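Local coordinates for protein putative GntR-family transcriptional regulator (Bordetella bronchiseptica RB50, PDB 3CNV) that probably regulates transcription by binding DNA in response to a small-molecule effector sensed by its UTRA ligand-binding domain, at residues L24-L29 / V48-Q53; D65-G70 / V145-Y150; F96-V101 / S135-D140. All coordinates share one frame; numbering follows the deposited sequence.

Contact 1 of 3, residues L24-L29 / V48-Q53; sequences LECRRL and VTIRRQ
Leu24 and Glu25 both face Arg51, and their consecutive backbone N-H groups converge on one acceptor. Leu24 N lies 2.7 Å from Arg51 O, while Glu25 N makes the longer bond at 3.2 Å; both reach the carbonyl from the same face of its plane. Arg51 N returns a bond to Glu25 O. Further along, Arg27 and Thr49 form a regular hydrogen-bonded pair, in which Thr49 N meets Arg27 O at 2.8 Å with a nearly straight N-H...O (177°).

Around this ladder the side chains of Glu25 and Arg51, Arg27 and Thr49, and Arg28 and Val48 run beside one another. Those of Glu25 and Arg51 point the same way, but Glu25 OE2 stands over a face of the guanidinium, 3.7 Å from Arg51 NH1, making a long salt bridge in which charge alone acts and no N-H is aimed at the oxygen. A water bound 2.6 Å from Glu25 OE2 joins the two groups through a weak link to Arg51 NH1. The bend at chi3 (-77°) turns the Arg51 guanidinium out of the line of its chain; Asp65 and Glu115 hold its NE and NH2. Val48 CG2 sits over the centre of the Arg28 guanidinium, 3.6 Å from Arg28 CZ, and the Leu76 carbonyl takes up Arg28 NH1. Leu29 instead reaches across Thr49: its CD2, which covers one face of the Arg27 guanidinium, packs 3.8 Å from Thr49 CG2.

A second shell positions these groups. Thr49 OG1 bonds to Leu66 O on the next strand, and helix 78-83 lies against Cys26 and Ile50 on the face they share. The whole is an antiparallel strand pair at the edge of the six-stranded sheet of the UTRA domain, interrupted at Leu24, Glu25 and Arg51 by a classic beta bulge.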
loop_
_atom_site.group_PDB
_atom_site.type_symbol
_atom_site.label_atom_id
_atom_site.label_comp_id
_atom_site.label_asym_id
_atom_site.label_seq_id
_atom_site.Cartn_x
_atom_site.Cartn_y
_atom_site.Cartn_z
ATOM N N LEU C 24 -21.996 -20.855 -1.465
ATOM C CA LEU C 24 -21.945 -22.303 -1.294
ATOM C C LEU C 24 -22.566 -22.760 0.064
ATOM O O LEU C 24 -23.188 -23.792 0.202
ATOM C CB LEU C 24 -20.476 -22.720 -1.410
ATOM C CG LEU C 24 -19.866 -23.226 -2.688
ATOM C CD1 LEU C 24 -20.384 -22.758 -4.037
ATOM C CD2 LEU C 24 -18.337 -23.224 -2.464
ATOM N N GLU C 25 -22.319 -21.947 1.059
ATOM C CA GLU C 25 -22.741 -22.180 2.420
ATOM C C GLU C 25 -23.043 -20.886 3.093
ATOM O O GLU C 25 -22.376 -19.864 2.851
ATOM C CB GLU C 25 -21.645 -22.877 3.209
ATOM C CG GLU C 25 -21.289 -24.286 2.687
ATOM C CD GLU C 25 -20.148 -24.903 3.474
ATOM O OE1 GLU C 25 -20.247 -24.897 4.730
ATOM O OE2 GLU C 25 -19.158 -25.366 2.858
ATOM N N CYS C 26 -23.994 -20.960 4.008
ATOM C CA CYS C 26 -24.347 -19.816 4.839
ATOM C C CYS C 26 -25.020 -20.300 6.108
ATOM O O CYS C 26 -25.996 -21.010 6.042
ATOM C CB CYS C 26 -25.296 -18.896 4.042
ATOM S SG CYS C 26 -25.736 -17.330 4.844
ATOM N N ARG C 27 -24.430 -19.988 7.250
ATOM C CA ARG C 27 -24.872 -20.518 8.553
ATOM C C ARG C 27 -24.517 -19.500 9.627
ATOM O O ARG C 27 -23.586 -18.748 9.455
ATOM C CB ARG C 27 -24.068 -21.775 8.988
ATOM C CG ARG C 27 -24.316 -22.955 8.273
ATOM C CD ARG C 27 -23.462 -24.066 8.893
ATOM N NE ARG C 27 -22.045 -23.744 8.732
ATOM C CZ ARG C 27 -21.057 -24.275 9.453
ATOM N NH1 ARG C 27 -21.320 -25.156 10.415
ATOM N NH2 ARG C 27 -19.800 -23.913 9.219
ATOM N N ARG C 28 -25.231 -19.558 10.739
ATOM C CA ARG C 28 -24.794 -18.869 11.943
ATOM C C ARG C 28 -24.207 -19.904 12.893
ATOM O O ARG C 28 -24.666 -21.021 12.947
ATOM C CB ARG C 28 -25.928 -18.066 12.568
ATOM C CG ARG C 28 -26.140 -16.804 11.770
ATOM C CD ARG C 28 -27.498 -16.204 11.995
ATOM N NE ARG C 28 -27.592 -14.805 11.555
ATOM C CZ ARG C 28 -27.766 -14.416 10.292
ATOM N NH1 ARG C 28 -27.867 -15.308 9.305
ATOM N NH2 ARG C 28 -27.848 -13.122 10.019
ATOM N N LEU C 29 -23.156 -19.517 13.585
ATOM C CA LEU C 29 -22.550 -20.363 14.576
ATOM C C LEU C 29 -21.800 -19.632 15.665
ATOM O O LEU C 29 -21.568 -18.429 15.610
ATOM C CB LEU C 29 -21.634 -21.389 13.936
ATOM C CG LEU C 29 -20.700 -20.923 12.829
ATOM C CD1 LEU C 29 -19.353 -20.414 13.332
ATOM C CD2 LEU C 29 -20.534 -22.143 11.842
ATOM N N VAL C 48 -21.975 -14.975 11.666
ATOM C CA VAL C 48 -22.484 -15.504 10.405
ATOM C C VAL C 48 -21.270 -15.942 9.622
ATOM O O VAL C 48 -20.246 -15.226 9.554
ATOM C CB VAL C 48 -23.179 -14.432 9.567
ATOM C CG1 VAL C 48 -23.726 -15.060 8.190
ATOM C CG2 VAL C 48 -24.255 -13.793 10.354
ATOM N N THR C 49 -21.374 -17.117 9.040
ATOM C CA THR C 49 -20.348 -17.554 8.140
ATOM C C THR C 49 -20.903 -17.883 6.775
ATOM O O THR C 49 -21.953 -18.483 6.615
ATOM C CB THR C 49 -19.529 -18.761 8.728
ATOM O OG1 THR C 49 -18.264 -18.865 8.023
ATOM C CG2 THR C 49 -20.353 -20.091 8.636
ATOM N N ILE C 50 -20.135 -17.438 5.786
ATOM C CA ILE C 50 -20.425 -17.701 4.400
ATOM C C ILE C 50 -19.213 -18.349 3.740
ATOM O O ILE C 50 -18.052 -17.976 3.984
ATOM C CB ILE C 50 -20.682 -16.340 3.675
ATOM C CG1 ILE C 50 -21.788 -15.527 4.404
ATOM C CG2 ILE C 50 -20.925 -16.540 2.164
ATOM C CD1 ILE C 50 -21.872 -14.060 3.926
ATOM N N ARG C 51 -19.494 -19.362 2.953
ATOM C CA ARG C 51 -18.562 -19.854 1.938
ATOM C C ARG C 51 -19.020 -19.479 0.543
ATOM O O ARG C 51 -20.201 -19.671 0.169
ATOM C CB ARG C 51 -18.378 -21.360 2.054
ATOM C CG ARG C 51 -17.348 -21.830 1.027
ATOM C CD ARG C 51 -16.981 -23.226 1.174
ATOM N NE ARG C 51 -16.064 -23.383 2.283
ATOM C CZ ARG C 51 -15.450 -24.521 2.534
ATOM N NH1 ARG C 51 -15.682 -25.579 1.729
ATOM N NH2 ARG C 51 -14.606 -24.590 3.564
ATOM N N ARG C 52 -18.110 -18.919 -0.241
ATOM C CA ARG C 52 -18.458 -18.660 -1.657
ATOM C C ARG C 52 -17.362 -19.013 -2.628
ATOM O O ARG C 52 -16.197 -19.052 -2.284
ATOM C CB ARG C 52 -18.923 -17.220 -1.865
ATOM C CG ARG C 52 -17.999 -16.227 -1.616
ATOM C CD ARG C 52 -17.221 -15.882 -2.887
ATOM N NE ARG C 52 -16.430 -14.745 -2.534
ATOM C CZ ARG C 52 -16.830 -13.486 -2.604
ATOM N NH1 ARG C 52 -17.992 -13.192 -3.153
ATOM N NH2 ARG C 52 -16.011 -12.527 -2.195
ATOM N N GLN C 53 -17.777 -19.218 -3.862
ATOM C CA GLN C 53 -16.841 -19.458 -4.956
ATOM C C GLN C 53 -16.854 -18.257 -5.912
ATOM O O GLN C 53 -17.893 -17.840 -6.423
ATOM C CB GLN C 53 -17.274 -20.782 -5.669
ATOM C CG GLN C 53 -16.421 -21.296 -6.865
ATOM C CD GLN C 53 -17.157 -22.327 -7.676
ATOM O OE1 GLN C 53 -18.084 -22.016 -8.381
ATOM N NE2 GLN C 53 -16.718 -23.571 -7.597
HETATM O O HOH W 1 -18.604 -26.332 0.512
#

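Contact 2 of 3, residues D65-G70 / V145-Y150; sequences DLWLPG and VRRGLY
Asp65 and Arg147 make up the charged part of this antiparallel pairing. Their side chains run alongside each other, and Asp65 OD2 comes within 2.6 Å of Arg147 NH2 in a salt bridge whose hydrogen bond is weak because the N-H is poorly aimed (126°). The Arg147 chain is extended as far as CD, then bends at chi3 (29°) and brings its guanidinium to Asp65. The carboxylate and guanidinium planes stand 81° apart, so the two groups do not pair flat.

Backbone bonds fix the register. Asp65 and Arg147 exchange two, and Trp67 and Val145 exchange two more; Trp67 N to Val145 O, at 2.8 Å, is the shorter of that second couple.

Van der Waals contacts lie on both faces. Trp67 CE3 makes an apolar one with Val145 CG1 at 3.7 Å, and the rim of the indole also passes Arg147 NH2, 3.9 Å from Trp67 CH2. On the other face Leu66 CG touches Arg146 NE at 3.7 Å, lying along the arginine chain while helix 88-96 covers the leucine.

Arg146 is anchored by Glu144, and its NH1 bonds a citrate anion beside Arg52. Though probably from the crystallisation liquor, that anion suggests that this face can hold one, which would be consistent with an effector site.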
loop_
_atom_site.group_PDB
_atom_site.type_symbol
_atom_site.label_atom_id
_atom_site.label_comp_id
_atom_site.label_asym_id
_atom_site.label_seq_id
_atom_site.Cartn_x
_atom_site.Cartn_y
_atom_site.Cartn_z
ATOM N N ASP C 65 -14.014 -18.255 2.620
ATOM C CA ASP C 65 -14.787 -18.468 3.856
ATOM C C ASP C 65 -14.743 -17.132 4.582
ATOM O O ASP C 65 -13.671 -16.598 4.801
ATOM C CB ASP C 65 -14.225 -19.556 4.786
ATOM C CG ASP C 65 -14.514 -20.961 4.302
ATOM O OD1 ASP C 65 -15.590 -21.173 3.744
ATOM O OD2 ASP C 65 -13.673 -21.862 4.500
ATOM N N LEU C 66 -15.891 -16.671 5.043
ATOM C CA LEU C 66 -16.032 -15.355 5.725
ATOM C C LEU C 66 -16.717 -15.591 7.054
ATOM O O LEU C 66 -17.584 -16.438 7.186
ATOM C CB LEU C 66 -16.980 -14.416 4.906
ATOM C CG LEU C 66 -16.730 -13.777 3.578
ATOM C CD1 LEU C 66 -16.767 -14.780 2.401
ATOM C CD2 LEU C 66 -17.779 -12.683 3.505
ATOM N N TRP C 67 -16.370 -14.768 8.020
ATOM C CA TRP C 67 -17.006 -14.793 9.325
ATOM C C TRP C 67 -17.282 -13.312 9.674
ATOM O O TRP C 67 -16.388 -12.470 9.650
ATOM C CB TRP C 67 -16.063 -15.364 10.394
ATOM C CG TRP C 67 -15.752 -16.830 10.304
ATOM C CD1 TRP C 67 -16.382 -17.842 10.954
ATOM C CD2 TRP C 67 -14.740 -17.436 9.504
ATOM N NE1 TRP C 67 -15.817 -19.038 10.618
ATOM C CE2 TRP C 67 -14.816 -18.814 9.706
ATOM C CE3 TRP C 67 -13.773 -16.940 8.646
ATOM C CZ2 TRP C 67 -13.934 -19.710 9.082
ATOM C CZ3 TRP C 67 -12.924 -17.812 8.021
ATOM C CH2 TRP C 67 -13.009 -19.192 8.218
ATOM N N LEU C 68 -18.505 -13.041 10.017
ATOM C CA LEU C 68 -18.998 -11.719 10.362
ATOM C C LEU C 68 -19.705 -11.698 11.722
ATOM O O LEU C 68 -20.433 -12.598 12.050
ATOM C CB LEU C 68 -19.958 -11.279 9.283
ATOM C CG LEU C 68 -19.458 -11.350 7.826
ATOM C CD1 LEU C 68 -20.632 -11.415 6.863
ATOM C CD2 LEU C 68 -18.616 -10.087 7.568
ATOM N N PRO C 69 -19.498 -10.628 12.508
ATOM C CA PRO C 69 -20.141 -10.573 13.847
ATOM C C PRO C 69 -21.702 -10.608 13.737
ATOM O O PRO C 69 -22.307 -9.836 13.002
ATOM C CB PRO C 69 -19.629 -9.272 14.425
ATOM C CG PRO C 69 -19.093 -8.468 13.225
ATOM C CD PRO C 69 -18.725 -9.415 12.179
ATOM N N GLY C 70 -22.317 -11.568 14.409
ATOM C CA GLY C 70 -23.767 -11.817 14.260
ATOM C C GLY C 70 -24.514 -10.520 14.523
ATOM O O GLY C 70 -25.465 -10.188 13.839
ATOM N N VAL C 145 -13.606 -11.403 8.946
ATOM C CA VAL C 145 -12.520 -12.338 8.753
ATOM C C VAL C 145 -12.796 -13.096 7.502
ATOM O O VAL C 145 -13.870 -13.630 7.316
ATOM C CB VAL C 145 -12.325 -13.349 9.912
ATOM C CG1 VAL C 145 -11.203 -14.411 9.539
ATOM C CG2 VAL C 145 -11.925 -12.649 11.223
ATOM N N ARG C 146 -11.846 -13.094 6.592
ATOM C CA ARG C 146 -12.027 -13.868 5.373
ATOM C C ARG C 146 -10.746 -14.650 5.053
ATOM O O ARG C 146 -9.638 -14.076 5.070
ATOM C CB ARG C 146 -12.385 -12.901 4.202
ATOM C CG ARG C 146 -12.635 -13.598 2.864
ATOM C CD ARG C 146 -12.953 -12.634 1.705
ATOM N NE ARG C 146 -14.101 -11.772 1.949
ATOM C CZ ARG C 146 -14.728 -11.036 1.046
ATOM N NH1 ARG C 146 -14.256 -10.938 -0.198
ATOM N NH2 ARG C 146 -15.792 -10.325 1.420
ATOM N N ARG C 147 -10.901 -15.964 4.807
ATOM C CA ARG C 147 -9.875 -16.779 4.308
ATOM C C ARG C 147 -10.171 -17.220 2.894
ATOM O O ARG C 147 -11.187 -17.895 2.606
ATOM C CB ARG C 147 -9.665 -18.029 5.123
ATOM C CG ARG C 147 -8.572 -18.874 4.439
ATOM C CD ARG C 147 -8.327 -20.231 5.123
ATOM N NE ARG C 147 -9.517 -20.761 5.783
ATOM C CZ ARG C 147 -10.464 -21.512 5.204
ATOM N NH1 ARG C 147 -10.407 -21.821 3.921
ATOM N NH2 ARG C 147 -11.487 -21.949 5.937
ATOM N N GLY C 148 -9.279 -16.785 2.002
ATOM C CA GLY C 148 -9.408 -17.099 0.625
ATOM C C GLY C 148 -8.376 -18.131 0.180
ATOM O O GLY C 148 -7.229 -18.139 0.597
ATOM N N LEU C 149 -8.807 -18.983 -0.704
ATOM C CA LEU C 149 -7.901 -19.925 -1.325
ATOM C C LEU C 149 -8.059 -19.728 -2.807
ATOM O O LEU C 149 -9.140 -19.934 -3.350
ATOM C CB LEU C 149 -8.200 -21.386 -0.892
ATOM C CG LEU C 149 -7.836 -21.819 0.536
ATOM C CD1 LEU C 149 -8.712 -23.065 0.832
ATOM C CD2 LEU C 149 -6.293 -22.123 0.721
ATOM N N TYR C 150 -6.937 -19.386 -3.429
ATOM C CA TYR C 150 -6.868 -18.949 -4.796
ATOM C C TYR C 150 -6.061 -19.928 -5.597
ATOM O O TYR C 150 -4.950 -20.330 -5.245
ATOM C CB TYR C 150 -6.156 -17.591 -4.917
ATOM C CG TYR C 150 -6.815 -16.399 -4.256
ATOM C CD1 TYR C 150 -7.274 -16.438 -2.947
ATOM C CD2 TYR C 150 -6.908 -15.206 -4.921
ATOM C CE1 TYR C 150 -7.823 -15.289 -2.327
ATOM C CE2 TYR C 150 -7.476 -14.040 -4.313
ATOM C CZ TYR C 150 -7.945 -14.112 -3.018
ATOM O OH TYR C 150 -8.464 -12.979 -2.460
#

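Contact 3 of 3, residues F96-V101 / S135-D140; sequences FGVSMV and SYTYGD
Val101 and Tyr136 supply the one conventional hydrogen bond between the two segments, at a corner where the loop after helix 88-96 meets the end of strand 127-137. Val101 N lies 2.9 Å from Tyr136 O. The touching parts run at 92° to each other, and the backbone bonding of Tyr136 continues to Arg102, the first residue of strand 102-111. Two weaker polar contacts flank the bond: Met100 CA approaches the same Tyr136 O at 3.2 Å, and Thr137 CA points its hydrogen at Ser99 O from 3.6 Å. Tyr136 O thus draws on neighbouring N-H and C-H groups of a single loop.

Apolar contacts gather on Thr137 CG2. Val98 CG1 reaches that methyl at 3.6 Å, crossing the threonine rather than lying along it. The selenium of Met100, a selenomethionine, approaches it from another residue of the loop, with Met100 SE 3.9 Å from Thr137 CG2. A bend at chi2 (-59°) folds the Met100 chain back, and its SE also rests 3.8 Å from Ser135 CB. Met143 on the adjoining strand packs against Val98, Met100 and Thr137, while Tyr89 and Phe92 of helix 88-96 close over Met100.

Val101 points toward the strand end. Its CG2 packs 3.8 Å from Thr137 C, and its CG1 lies over the face of the Tyr138 ring, although modelled too close for the exact spacing to be trusted.

Ser135 OG bonds to Glu144, the Tyr136 ring receives Arg102 in a cation-pi contact, and Val101 and Tyr138 pack on Arg158 and Ala9 of a second subunit. Chemically, then, the two segments are joined mainly by van der Waals packing of methyl groups and selenium, with one backbone bond between them, and Val101 and Tyr138 carry the corner into subunit packing.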
loop_
_atom_site.group_PDB
_atom_site.type_symbol
_atom_site.label_atom_id
_atom_site.label_comp_id
_atom_site.label_asym_id
_atom_site.label_seq_id
_atom_site.Cartn_x
_atom_site.Cartn_y
_atom_site.Cartn_z
ATOM N N PHE C 96 -26.005 -2.918 5.185
ATOM C CA PHE C 96 -25.611 -3.042 6.601
ATOM C C PHE C 96 -24.831 -1.823 7.111
ATOM O O PHE C 96 -24.606 -1.713 8.298
ATOM C CB PHE C 96 -24.858 -4.409 6.875
ATOM C CG PHE C 96 -25.697 -5.636 6.537
ATOM C CD1 PHE C 96 -26.574 -6.174 7.466
ATOM C CD2 PHE C 96 -25.705 -6.183 5.249
ATOM C CE1 PHE C 96 -27.402 -7.240 7.130
ATOM C CE2 PHE C 96 -26.512 -7.266 4.910
ATOM C CZ PHE C 96 -27.368 -7.801 5.838
ATOM N N GLY C 97 -24.484 -0.895 6.217
ATOM C CA GLY C 97 -23.762 0.347 6.579
ATOM C C GLY C 97 -22.364 0.067 7.104
ATOM O O GLY C 97 -21.837 0.773 7.966
ATOM N N VAL C 98 -21.761 -1.011 6.598
ATOM C CA VAL C 98 -20.375 -1.350 6.981
ATOM C C VAL C 98 -19.388 -1.136 5.832
ATOM O O VAL C 98 -19.438 -1.831 4.854
ATOM C CB VAL C 98 -20.362 -2.795 7.503
ATOM C CG1 VAL C 98 -18.929 -3.276 7.766
ATOM C CG2 VAL C 98 -21.271 -2.875 8.743
ATOM N N SER C 99 -18.540 -0.094 5.940
ATOM C CA SER C 99 -17.542 0.246 4.916
ATOM C C SER C 99 -16.173 0.012 5.473
ATOM O O SER C 99 -15.831 0.510 6.527
ATOM C CB SER C 99 -17.524 1.724 4.495
ATOM O OG SER C 99 -18.770 2.168 4.046
HETATM N N MSE C 100 -15.418 -0.784 4.752
HETATM C CA MSE C 100 -14.046 -1.132 5.163
HETATM C C MSE C 100 -13.029 -0.062 4.710
HETATM O O MSE C 100 -12.935 0.344 3.512
HETATM C CB MSE C 100 -13.665 -2.483 4.612
HETATM C CG MSE C 100 -14.687 -3.578 4.751
HETATM SE SE MSE C 100 -15.146 -3.883 6.633
HETATM C CE MSE C 100 -16.432 -5.397 6.300
ATOM N N VAL C 101 -12.228 0.382 5.664
ATOM C CA VAL C 101 -11.192 1.350 5.416
ATOM C C VAL C 101 -9.815 0.727 5.257
ATOM O O VAL C 101 -8.946 1.284 4.586
ATOM C CB VAL C 101 -11.173 2.432 6.571
ATOM C CG1 VAL C 101 -12.547 3.000 6.730
ATOM C CG2 VAL C 101 -10.743 1.817 7.857
ATOM N N SER C 135 -10.645 -7.389 8.010
ATOM C CA SER C 135 -11.051 -6.092 7.470
ATOM C C SER C 135 -11.620 -5.258 8.577
ATOM O O SER C 135 -12.321 -5.734 9.503
ATOM C CB SER C 135 -12.155 -6.232 6.392
ATOM O OG SER C 135 -11.702 -7.103 5.449
ATOM N N TYR C 136 -11.307 -3.983 8.481
ATOM C CA TYR C 136 -11.615 -3.013 9.522
ATOM C C TYR C 136 -12.482 -1.873 8.998
ATOM O O TYR C 136 -12.357 -1.431 7.871
ATOM C CB TYR C 136 -10.310 -2.433 10.154
ATOM C CG TYR C 136 -9.440 -3.454 10.846
ATOM C CD1 TYR C 136 -9.525 -3.642 12.197
ATOM C CD2 TYR C 136 -8.552 -4.252 10.135
ATOM C CE1 TYR C 136 -8.771 -4.624 12.834
ATOM C CE2 TYR C 136 -7.765 -5.219 10.777
ATOM C CZ TYR C 136 -7.922 -5.420 12.104
ATOM O OH TYR C 136 -7.203 -6.383 12.796
ATOM N N THR C 137 -13.390 -1.431 9.838
ATOM C CA THR C 137 -14.116 -0.217 9.595
ATOM C C THR C 137 -13.378 0.863 10.374
ATOM O O THR C 137 -12.384 0.611 11.078
ATOM C CB THR C 137 -15.632 -0.291 10.038
ATOM O OG1 THR C 137 -15.762 -0.465 11.473
ATOM C CG2 THR C 137 -16.339 -1.439 9.390
ATOM N N TYR C 138 -13.875 2.059 10.249
ATOM C CA TYR C 138 -13.450 3.199 11.134
ATOM C C TYR C 138 -13.193 2.911 12.638
ATOM O O TYR C 138 -13.928 2.236 13.337
ATOM C CB TYR C 138 -14.404 4.403 10.865
ATOM C CG TYR C 138 -14.125 4.961 9.441
ATOM C CD1 TYR C 138 -12.967 5.734 9.175
ATOM C CD2 TYR C 138 -14.966 4.702 8.377
ATOM C CE1 TYR C 138 -12.672 6.226 7.884
ATOM C CE2 TYR C 138 -14.675 5.180 7.061
ATOM C CZ TYR C 138 -13.521 5.943 6.825
ATOM O OH TYR C 138 -13.189 6.420 5.555
ATOM N N GLY C 139 -12.097 3.456 13.110
ATOM C CA GLY C 139 -11.768 3.336 14.507
ATOM C C GLY C 139 -11.086 2.022 14.773
ATOM O O GLY C 139 -11.024 1.576 15.914
ATOM N N ASP C 140 -10.599 1.398 13.714
ATOM C CA ASP C 140 -9.879 0.091 13.801
ATOM C C ASP C 140 -10.741 -1.041 14.366
ATOM O O ASP C 140 -10.293 -1.889 15.213
ATOM C CB ASP C 140 -8.595 0.236 14.647
ATOM C CG ASP C 140 -7.488 0.877 13.863
ATOM O OD1 ASP C 140 -7.310 0.465 12.694
ATOM O OD2 ASP C 140 -6.851 1.801 14.389
#

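Overall arrangement
All three contacts reach one six-stranded antiparallel sheet. Contact 2 lies nearest the chain centre and pairs two inner strands; contact 1 joins outermost strand 20-30 to its neighbour, with Arg27 and Arg28 exposed on the outer strand but Arg51 buried. They touch directly, because strands 46-56 and 59-69 are adjacent, and Asp65 serves both by accepting a different arginine on each carboxylate oxygen. Contact 3 stands apart, its centre about 15 Å from that of contact 2 and about 20 Å from that of contact 1. Where the first two rely on backbone ladders and charge, it relies on apolar loop packing, and unlike them it meets other subunits.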